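Local coordinates for outer membrane protein (Tpn50) (Borrelia burgdorferi, PDB 3OON) that probably binds peptidoglycan through its OmpA-like C-terminal domain, the part present here, and so would tie the outer membrane to the cell wall, at residues A[18-23]-A[30-35]; A[49-54]-A[90-95]. All coordinates share one frame; numbering follows the deposited sequence. Where two conformers were deposited one is given.

Contact 1. Residues A[18-23]-A[30-35]; sequences DIEFYP and QKEYKK
E32 and E20 meet at the end of strand 12-20, and their contact illustrates how a side chain can bond to the backbone at the end of a strand. The E32 carboxylate accepts the backbone N-H of E20: E32 OE2 lies 2.7 Å from E20 N, an almost straight bond with 168° at the hydrogen. The donor arrives on the anti side of the carboxylate, 16° out of its plane. A bend at chi2 (-67°) folds the E32 chain back on itself, and E32 OE2 also comes to lie 3.4 Å from the CA of I19. The side chain of E20 crosses that of E32 at about a right angle, its CB and CG packed against OE2. The two carboxylates would repel each other mildly, a cost probably eased by K31, whose NZ makes a long, weak salt bridge of 3.3 Å to E20 OE2.

K35, four residues after K31, reaches the strand at D18. K35 NZ gives a 2.6 Å hydrogen bond to the carbonyl O of D18, and water 1 accepts from both K35 NZ and D18 N. In the D18 conformer given, K35 NZ also forms a salt bridge of 3.1 Å with D18 OD1. N1 bonds to both partners, its O accepting from K35 NZ and its ND2 bonding to D18 OD2 of that conformer. Further back along the lysine, K35 CD rests on I19 CD1 at 3.8 Å. A polar seam thus joins the end of a strand to the start of helix 33-45, the first strand-to-helix connection within the OmpA-like fold.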
ATOM      1  N   ASP A  18       0.592  11.247  -0.943  0.50 29.71           N
ATOM      2  CA  ASP A  18       0.599  12.704  -1.012  0.50 30.56           C
ATOM      3  C   ASP A  18      -0.813  13.272  -0.996  0.50 31.09           C
ATOM      4  O   ASP A  18      -1.709  12.798  -1.704  0.50 31.85           O
ATOM      5  CB  ASP A  18       1.402  13.221  -2.206  0.50 31.27           C
ATOM      6  CG  ASP A  18       0.756  12.888  -3.523  0.50 32.38           C
ATOM      7  OD1 ASP A  18      -0.206  12.102  -3.519  0.50 34.14           O
ATOM      8  OD2 ASP A  18       1.204  13.415  -4.564  0.50 34.34           O
ATOM      9  N   ILE A  19      -0.979  14.295  -0.169  1.00 31.15           N
ATOM     10  CA  ILE A  19      -2.276  14.894   0.123  1.00 32.04           C
ATOM     11  C   ILE A  19      -2.188  16.320  -0.344  1.00 33.09           C
ATOM     12  O   ILE A  19      -1.239  17.030   0.008  1.00 33.07           O
ATOM     13  CB  ILE A  19      -2.570  14.897   1.651  1.00 31.91           C
ATOM     14  CG1 ILE A  19      -2.753  13.471   2.193  1.00 31.74           C
ATOM     15  CG2 ILE A  19      -3.776  15.809   1.996  1.00 32.56           C
ATOM     16  CD1 ILE A  19      -4.046  12.756   1.759  1.00 33.40           C
ATOM     17  N   GLU A  20      -3.168  16.742  -1.137  1.00 34.21           N
ATOM     18  CA  GLU A  20      -3.253  18.128  -1.555  1.00 35.58           C
ATOM     19  C   GLU A  20      -3.736  18.973  -0.391  1.00 35.36           C
ATOM     20  O   GLU A  20      -4.812  18.721   0.165  1.00 35.50           O
ATOM     21  CB  GLU A  20      -4.196  18.276  -2.744  1.00 36.68           C
ATOM     22  CG  GLU A  20      -3.640  17.690  -4.023  1.00 39.60           C
ATOM     23  CD  GLU A  20      -4.365  18.165  -5.272  1.00 43.56           C
ATOM     24  OE1 GLU A  20      -4.746  19.352  -5.353  1.00 44.26           O
ATOM     25  OE2 GLU A  20      -4.537  17.337  -6.186  1.00 46.57           O
ATOM     26  N   PHE A  21      -2.908  19.941  -0.006  1.00 35.01           N
ATOM     27  CA  PHE A  21      -3.279  20.978   0.946  1.00 35.12           C
ATOM     28  C   PHE A  21      -3.385  22.286   0.183  1.00 36.90           C
ATOM     29  O   PHE A  21      -2.668  22.500  -0.793  1.00 37.07           O
ATOM     30  CB  PHE A  21      -2.203  21.133   2.028  1.00 34.05           C
ATOM     31  CG  PHE A  21      -2.114  19.972   2.973  1.00 31.83           C
ATOM     32  CD1 PHE A  21      -2.955  19.891   4.081  1.00 30.28           C
ATOM     33  CD2 PHE A  21      -1.172  18.974   2.772  1.00 31.48           C
ATOM     34  CE1 PHE A  21      -2.862  18.809   4.973  1.00 29.45           C
ATOM     35  CE2 PHE A  21      -1.071  17.894   3.653  1.00 30.06           C
ATOM     36  CZ  PHE A  21      -1.918  17.811   4.749  1.00 29.47           C
ATOM     37  N   TYR A  22      -4.278  23.162   0.616  1.00 38.61           N
ATOM     38  CA  TYR A  22      -4.316  24.498   0.039  1.00 40.42           C
ATOM     39  C   TYR A  22      -2.996  25.210   0.335  1.00 41.03           C
ATOM     40  O   TYR A  22      -2.373  24.936   1.362  1.00 40.42           O
ATOM     41  CB  TYR A  22      -5.517  25.269   0.567  1.00 41.21           C
ATOM     42  CG  TYR A  22      -6.826  24.793  -0.031  1.00 41.89           C
ATOM     43  CD1 TYR A  22      -7.149  25.067  -1.367  1.00 43.54           C
ATOM     44  CD2 TYR A  22      -7.739  24.071   0.732  1.00 41.78           C
ATOM     45  CE1 TYR A  22      -8.354  24.633  -1.923  1.00 44.02           C
ATOM     46  CE2 TYR A  22      -8.948  23.631   0.188  1.00 43.27           C
ATOM     47  CZ  TYR A  22      -9.249  23.919  -1.140  1.00 43.91           C
ATOM     48  OH  TYR A  22     -10.438  23.486  -1.691  1.00 44.68           O
ATOM     49  N   PRO A  23      -2.557  26.115  -0.569  1.00 42.26           N
ATOM     50  CA  PRO A  23      -1.216  26.703  -0.470  1.00 42.41           C
ATOM     51  C   PRO A  23      -0.931  27.257   0.920  1.00 41.77           C
ATOM     52  O   PRO A  23      -1.771  27.968   1.479  1.00 42.42           O
ATOM     53  CB  PRO A  23      -1.247  27.851  -1.489  1.00 43.48           C
ATOM     54  CG  PRO A  23      -2.323  27.493  -2.454  1.00 44.21           C
ATOM     55  CD  PRO A  23      -3.325  26.656  -1.706  1.00 43.23           C
ATOM     56  N   GLN A  30     -11.126  18.912  -0.126  1.00 42.68           N
ATOM     57  CA  GLN A  30     -12.291  18.040   0.041  1.00 43.72           C
ATOM     58  C   GLN A  30     -12.136  16.675  -0.637  1.00 42.97           C
ATOM     59  O   GLN A  30     -12.476  15.638  -0.061  1.00 42.64           O
ATOM     60  CB  GLN A  30     -13.542  18.754  -0.500  1.00 45.17           C
ATOM     61  CG  GLN A  30     -14.825  17.941  -0.403  1.00 48.53           C
ATOM     62  CD  GLN A  30     -15.418  17.935   1.002  1.00 51.97           C
ATOM     63  OE1 GLN A  30     -14.728  18.202   1.989  1.00 53.58           O
ATOM     64  NE2 GLN A  30     -16.707  17.632   1.093  1.00 53.94           N
ATOM     65  N   LYS A  31     -11.617  16.688  -1.858  1.00 42.91           N
ATOM     66  CA  LYS A  31     -11.502  15.485  -2.671  1.00 43.02           C
ATOM     67  C   LYS A  31     -10.527  14.454  -2.096  1.00 41.59           C
ATOM     68  O   LYS A  31     -10.533  13.299  -2.528  1.00 41.41           O
ATOM     69  CB  LYS A  31     -11.090  15.845  -4.101  1.00 43.96           C
ATOM     70  CG  LYS A  31      -9.680  16.422  -4.215  1.00 45.21           C
ATOM     71  CD  LYS A  31      -9.296  16.633  -5.662  1.00 48.54           C
ATOM     72  CE  LYS A  31      -7.903  17.199  -5.769  1.00 49.04           C
ATOM     73  NZ  LYS A  31      -7.651  17.766  -7.127  1.00 50.48           N
ATOM     74  N   GLU A  32      -9.698  14.868  -1.135  1.00 40.26           N
ATOM     75  CA  GLU A  32      -8.661  13.994  -0.586  1.00 38.95           C
ATOM     76  C   GLU A  32      -9.176  13.069   0.516  1.00 38.52           C
ATOM     77  O   GLU A  32      -8.501  12.108   0.887  1.00 37.84           O
ATOM     78  CB  GLU A  32      -7.457  14.810  -0.066  1.00 38.80           C
ATOM     79  CG  GLU A  32      -6.727  15.687  -1.098  1.00 39.55           C
ATOM     80  CD  GLU A  32      -6.004  14.879  -2.157  1.00 41.62           C
ATOM     81  OE1 GLU A  32      -6.687  14.217  -2.962  1.00 44.36           O
ATOM     82  OE2 GLU A  32      -4.758  14.899  -2.191  1.00 41.11           O
ATOM     83  N   TYR A  33     -10.362  13.351   1.048  1.00 38.67           N
ATOM     84  CA  TYR A  33     -10.869  12.564   2.171  1.00 38.83           C
ATOM     85  C   TYR A  33     -11.110  11.094   1.822  1.00 38.04           C
ATOM     86  O   TYR A  33     -10.945  10.223   2.671  1.00 37.34           O
ATOM     87  CB  TYR A  33     -12.105  13.218   2.802  1.00 39.91           C
ATOM     88  CG  TYR A  33     -11.745  14.438   3.621  1.00 42.47           C
ATOM     89  CD1 TYR A  33     -11.018  14.314   4.802  1.00 43.93           C
ATOM     90  CD2 TYR A  33     -12.117  15.712   3.209  1.00 44.99           C
ATOM     91  CE1 TYR A  33     -10.671  15.431   5.556  1.00 45.80           C
ATOM     92  CE2 TYR A  33     -11.778  16.841   3.960  1.00 47.09           C
ATOM     93  CZ  TYR A  33     -11.056  16.689   5.130  1.00 46.76           C
ATOM     94  OH  TYR A  33     -10.715  17.795   5.871  1.00 48.85           O
ATOM     95  N   LYS A  34     -11.468  10.831   0.565  1.00 37.91           N
ATOM     96  CA  LYS A  34     -11.658   9.470   0.078  1.00 37.67           C
ATOM     97  C   LYS A  34     -10.340   8.669   0.148  1.00 35.82           C
ATOM     98  O   LYS A  34     -10.339   7.479   0.474  1.00 35.09           O
ATOM     99  CB  LYS A  34     -12.207   9.508  -1.352  1.00 39.03           C
ATOM    100  CG  LYS A  34     -12.667   8.163  -1.912  1.00 42.71           C
ATOM    101  CD  LYS A  34     -14.172   7.942  -1.712  1.00 47.46           C
ATOM    102  CE  LYS A  34     -14.833   7.325  -2.954  1.00 49.62           C
ATOM    103  NZ  LYS A  34     -14.371   5.943  -3.272  1.00 50.99           N
ATOM    104  N   LYS A  35      -9.225   9.330  -0.147  1.00 34.20           N
ATOM    105  CA  LYS A  35      -7.902   8.712   0.006  1.00 32.78           C
ATOM    106  C   LYS A  35      -7.587   8.392   1.472  1.00 31.61           C
ATOM    107  O   LYS A  35      -7.073   7.307   1.794  1.00 30.87           O
ATOM    108  CB  LYS A  35      -6.823   9.619  -0.573  1.00 33.19           C
ATOM    109  CG  LYS A  35      -5.421   9.030  -0.515  1.00 34.59           C
ATOM    110  CD  LYS A  35      -4.340  10.063  -0.915  1.00 38.14           C
ATOM    111  CE  LYS A  35      -4.314  10.324  -2.395  1.00 39.90           C
ATOM    112  NZ  LYS A  35      -2.990  10.866  -2.809  1.00 41.88           N
TER
HETATM  113  O   HOH W   1      -0.668   9.216  -2.883  1.00 36.21           O

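Contact 2. Residues A[49-54]-A[90-95]; sequences NNILIE and DQILFK
I53 and I92 interlock diagonally across two parallel strands, and I53 is the side chain to follow outward. I53 CB sits 3.9 Å from the carbonyl O of L93, the same oxygen that accepts the I53 N-H at an N to O distance of 2.8 Å. With CG1 beside the backbone N and anti to the carbonyl carbon (chi1 -50°), the longer branch turns toward strand 92-96, and I53 CG1 comes to 3.8 Å from I92 CG2. At the tip, I53 CD1 closes on I92 CG2 at 3.6 Å and reaches F94 CE1 at 4.1 Å, approaching the ring obliquely. I92 CG2 meanwhile lies over one face of the F94 ring, offset toward its rim. Helix 63-83 packs on this face of the sheet, touching I51, I53, I92 and F94; it is the helix of a beta-alpha-beta crossover whose two strands are those paired here. The backbones join in parallel register, I51 N to Q91 O and L93 N to I51 O preceding the I53 pair, with K95 N to I53 O following. L52 CD1 meets L93 CB on the other face, where E54 OE2 bonds to W97 NE1. Before the strands pair, N50 OD1 receives hydrogen bonds from two waters, one accepting from Q91 NE2 and the other donating to D90 O; Q91 OE1 is hydrogen-bonded to D88 N.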
ATOM      1  N   ASN A  49      -2.264  -1.500  17.070  1.00 37.76           N
ATOM      2  CA  ASN A  49      -1.078  -0.690  16.776  1.00 35.15           C
ATOM      3  C   ASN A  49      -1.228   0.805  17.025  1.00 33.40           C
ATOM      4  O   ASN A  49      -2.269   1.398  16.736  1.00 32.38           O
ATOM      5  CB  ASN A  49      -0.608  -0.910  15.339  1.00 34.74           C
ATOM      6  CG  ASN A  49      -0.467  -2.376  14.993  1.00 36.08           C
ATOM      7  OD1 ASN A  49      -1.455  -3.109  14.939  1.00 38.83           O
ATOM      8  ND2 ASN A  49       0.762  -2.816  14.770  1.00 35.93           N
ATOM      9  N   ASN A  50      -0.159   1.404  17.550  1.00 31.47           N
ATOM     10  CA  ASN A  50      -0.024   2.848  17.581  1.00 29.72           C
ATOM     11  C   ASN A  50       0.452   3.295  16.215  1.00 27.97           C
ATOM     12  O   ASN A  50       1.000   2.488  15.461  1.00 28.21           O
ATOM     13  CB  ASN A  50       0.960   3.263  18.675  1.00 30.13           C
ATOM     14  CG  ASN A  50       0.493   2.826  20.054  1.00 31.62           C
ATOM     15  OD1 ASN A  50      -0.633   3.122  20.447  1.00 32.97           O
ATOM     16  ND2 ASN A  50       1.342   2.103  20.780  1.00 32.05           N
ATOM     17  N   ILE A  51       0.228   4.561  15.883  1.00 26.49           N
ATOM     18  CA  ILE A  51       0.700   5.088  14.597  1.00 25.00           C
ATOM     19  C   ILE A  51       1.524   6.363  14.756  1.00 24.30           C
ATOM     20  O   ILE A  51       1.374   7.098  15.726  1.00 25.49           O
ATOM     21  CB  ILE A  51      -0.445   5.337  13.562  1.00 24.60           C
ATOM     22  CG1 ILE A  51      -1.411   6.430  14.027  1.00 25.39           C
ATOM     23  CG2 ILE A  51      -1.200   4.033  13.225  1.00 25.54           C
ATOM     24  CD1 ILE A  51      -2.404   6.848  12.922  1.00 22.97           C
ATOM     25  N   LEU A  52       2.393   6.610  13.788  1.00 23.20           N
ATOM     26  CA  LEU A  52       3.168   7.845  13.735  1.00 23.10           C
ATOM     27  C   LEU A  52       2.812   8.555  12.442  1.00 23.21           C
ATOM     28  O   LEU A  52       2.889   7.943  11.365  1.00 23.87           O
ATOM     29  CB  LEU A  52       4.665   7.510  13.753  1.00 23.25           C
ATOM     30  CG  LEU A  52       5.643   8.600  13.298  1.00 23.35           C
ATOM     31  CD1 LEU A  52       5.674   9.736  14.305  1.00 25.56           C
ATOM     32  CD2 LEU A  52       7.032   7.995  13.161  1.00 26.22           C
ATOM     33  N   ILE A  53       2.413   9.824  12.542  1.00 22.49           N
ATOM     34  CA  ILE A  53       2.042  10.606  11.370  1.00 22.08           C
ATOM     35  C   ILE A  53       3.050  11.728  11.219  1.00 22.30           C
ATOM     36  O   ILE A  53       3.235  12.531  12.149  1.00 23.02           O
ATOM     37  CB  ILE A  53       0.630  11.217  11.469  1.00 22.01           C
ATOM     38  CG1 ILE A  53      -0.398  10.149  11.860  1.00 21.01           C
ATOM     39  CG2 ILE A  53       0.268  11.916  10.140  1.00 22.24           C
ATOM     40  CD1 ILE A  53      -1.835  10.655  11.884  1.00 22.54           C
ATOM     41  N   GLU A  54       3.696  11.782  10.056  1.00 22.33           N
ATOM     42  CA  GLU A  54       4.787  12.728   9.810  1.00 23.38           C
ATOM     43  C   GLU A  54       4.433  13.683   8.681  1.00 23.27           C
ATOM     44  O   GLU A  54       4.051  13.243   7.582  1.00 24.16           O
ATOM     45  CB  GLU A  54       6.077  11.974   9.474  1.00 23.63           C
ATOM     46  CG  GLU A  54       6.536  11.036  10.584  1.00 26.30           C
ATOM     47  CD  GLU A  54       7.784  10.277  10.222  1.00 29.98           C
ATOM     48  OE1 GLU A  54       7.667   9.161   9.664  1.00 32.82           O
ATOM     49  OE2 GLU A  54       8.886  10.796  10.494  1.00 33.34           O
ATOM     50  N   ASP A  90      -4.862   8.678  21.941  0.50 36.92           N
ATOM     51  CA  ASP A  90      -3.885   7.902  22.703  0.50 36.51           C
ATOM     52  C   ASP A  90      -2.884   7.156  21.854  0.50 34.83           C
ATOM     53  O   ASP A  90      -1.796   6.832  22.328  0.50 35.10           O
ATOM     54  CB  ASP A  90      -4.601   6.828  23.512  0.50 37.57           C
ATOM     55  CG  ASP A  90      -5.342   7.381  24.678  0.50 39.27           C
ATOM     56  OD1 ASP A  90      -5.219   8.597  24.941  0.50 41.27           O
ATOM     57  OD2 ASP A  90      -6.040   6.590  25.337  0.50 40.13           O
ATOM     58  N   GLN A  91      -3.287   6.839  20.627  1.00 32.98           N
ATOM     59  CA  GLN A  91      -2.554   5.917  19.766  1.00 30.73           C
ATOM     60  C   GLN A  91      -1.771   6.630  18.687  1.00 29.23           C
ATOM     61  O   GLN A  91      -1.132   5.956  17.888  1.00 27.98           O
ATOM     62  CB  GLN A  91      -3.510   4.946  19.072  1.00 30.36           C
ATOM     63  CG  GLN A  91      -4.328   4.077  20.018  1.00 30.81           C
ATOM     64  CD  GLN A  91      -5.356   3.264  19.264  1.00 32.63           C
ATOM     65  OE1 GLN A  91      -6.389   3.785  18.844  1.00 33.50           O
ATOM     66  NE2 GLN A  91      -5.073   1.981  19.076  1.00 34.43           N
ATOM     67  N   ILE A  92      -1.829   7.964  18.645  1.00 27.94           N
ATOM     68  CA  ILE A  92      -1.203   8.715  17.533  1.00 26.96           C
ATOM     69  C   ILE A  92      -0.058   9.654  17.939  1.00 26.94           C
ATOM     70  O   ILE A  92      -0.242  10.568  18.747  1.00 27.52           O
ATOM     71  CB  ILE A  92      -2.239   9.530  16.712  1.00 26.11           C
ATOM     72  CG1 ILE A  92      -3.435   8.658  16.329  1.00 27.38           C
ATOM     73  CG2 ILE A  92      -1.569  10.135  15.448  1.00 25.71           C
ATOM     74  CD1 ILE A  92      -4.556   9.423  15.630  1.00 29.52           C
ATOM     75  N   LEU A  93       1.121   9.419  17.369  1.00 26.61           N
ATOM     76  CA  LEU A  93       2.236  10.345  17.490  1.00 27.01           C
ATOM     77  C   LEU A  93       2.223  11.235  16.251  1.00 26.69           C
ATOM     78  O   LEU A  93       1.963  10.757  15.143  1.00 26.20           O
ATOM     79  CB  LEU A  93       3.570   9.595  17.581  1.00 27.42           C
ATOM     80  CG  LEU A  93       3.923   8.795  18.835  1.00 29.65           C
ATOM     81  CD1 LEU A  93       5.042   7.801  18.577  1.00 32.27           C
ATOM     82  CD2 LEU A  93       4.303   9.722  19.968  1.00 33.48           C
ATOM     83  N   PHE A  94       2.468  12.526  16.460  1.00 27.49           N
ATOM     84  CA  PHE A  94       2.485  13.531  15.392  1.00 28.16           C
ATOM     85  C   PHE A  94       3.868  14.150  15.326  1.00 28.47           C
ATOM     86  O   PHE A  94       4.376  14.635  16.341  1.00 29.68           O
ATOM     87  CB  PHE A  94       1.480  14.648  15.684  1.00 28.56           C
ATOM     88  CG  PHE A  94       0.059  14.198  15.756  1.00 30.10           C
ATOM     89  CD1 PHE A  94      -0.695  14.043  14.595  1.00 30.06           C
ATOM     90  CD2 PHE A  94      -0.545  13.955  16.988  1.00 32.11           C
ATOM     91  CE1 PHE A  94      -2.038  13.642  14.656  1.00 30.42           C
ATOM     92  CE2 PHE A  94      -1.882  13.550  17.066  1.00 33.24           C
ATOM     93  CZ  PHE A  94      -2.632  13.398  15.895  1.00 32.72           C
ATOM     94  N   LYS A  95       4.471  14.146  14.141  1.00 28.18           N
ATOM     95  CA  LYS A  95       5.796  14.703  13.940  1.00 28.41           C
ATOM     96  C   LYS A  95       5.808  15.633  12.729  1.00 27.64           C
ATOM     97  O   LYS A  95       5.366  15.255  11.649  1.00 27.79           O
ATOM     98  CB  LYS A  95       6.814  13.571  13.729  1.00 29.30           C
ATOM     99  CG  LYS A  95       8.178  13.990  13.210  1.00 32.10           C
ATOM    100  CD  LYS A  95       9.055  14.533  14.310  1.00 36.55           C
ATOM    101  CE  LYS A  95      10.522  14.467  13.933  1.00 38.72           C
ATOM    102  NZ  LYS A  95      11.352  15.281  14.868  1.00 41.15           N
TER
HETATM  103  O   HOH W   2      -2.396   0.950  20.589  1.00 42.11           O
HETATM  104  O   HOH W   3      -1.023   3.845  22.907  1.00 55.07           O

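Overall arrangement
The two contacts show how a sheet is built and flanked through different kinds of junction. Contact 1 joins a strand end to a helix start through side chains of 30-35 that reach backbone and side-chain atoms of 18-23, whereas contact 2 joins strand to strand through the backbone. They follow in series along the chain: helix 33-45, begun in contact 1, leads to strand 51-55 of contact 2. Their centres stand 19 Å apart, on opposite sides of the chain's centre, and the nearest atoms are about 8 Å apart. Strand 114-122 runs between strands 12-20 and 51-55 and bonds to both, while helix 63-83 touches I19 and F21 of contact 1 as well as the isoleucines of contact 2.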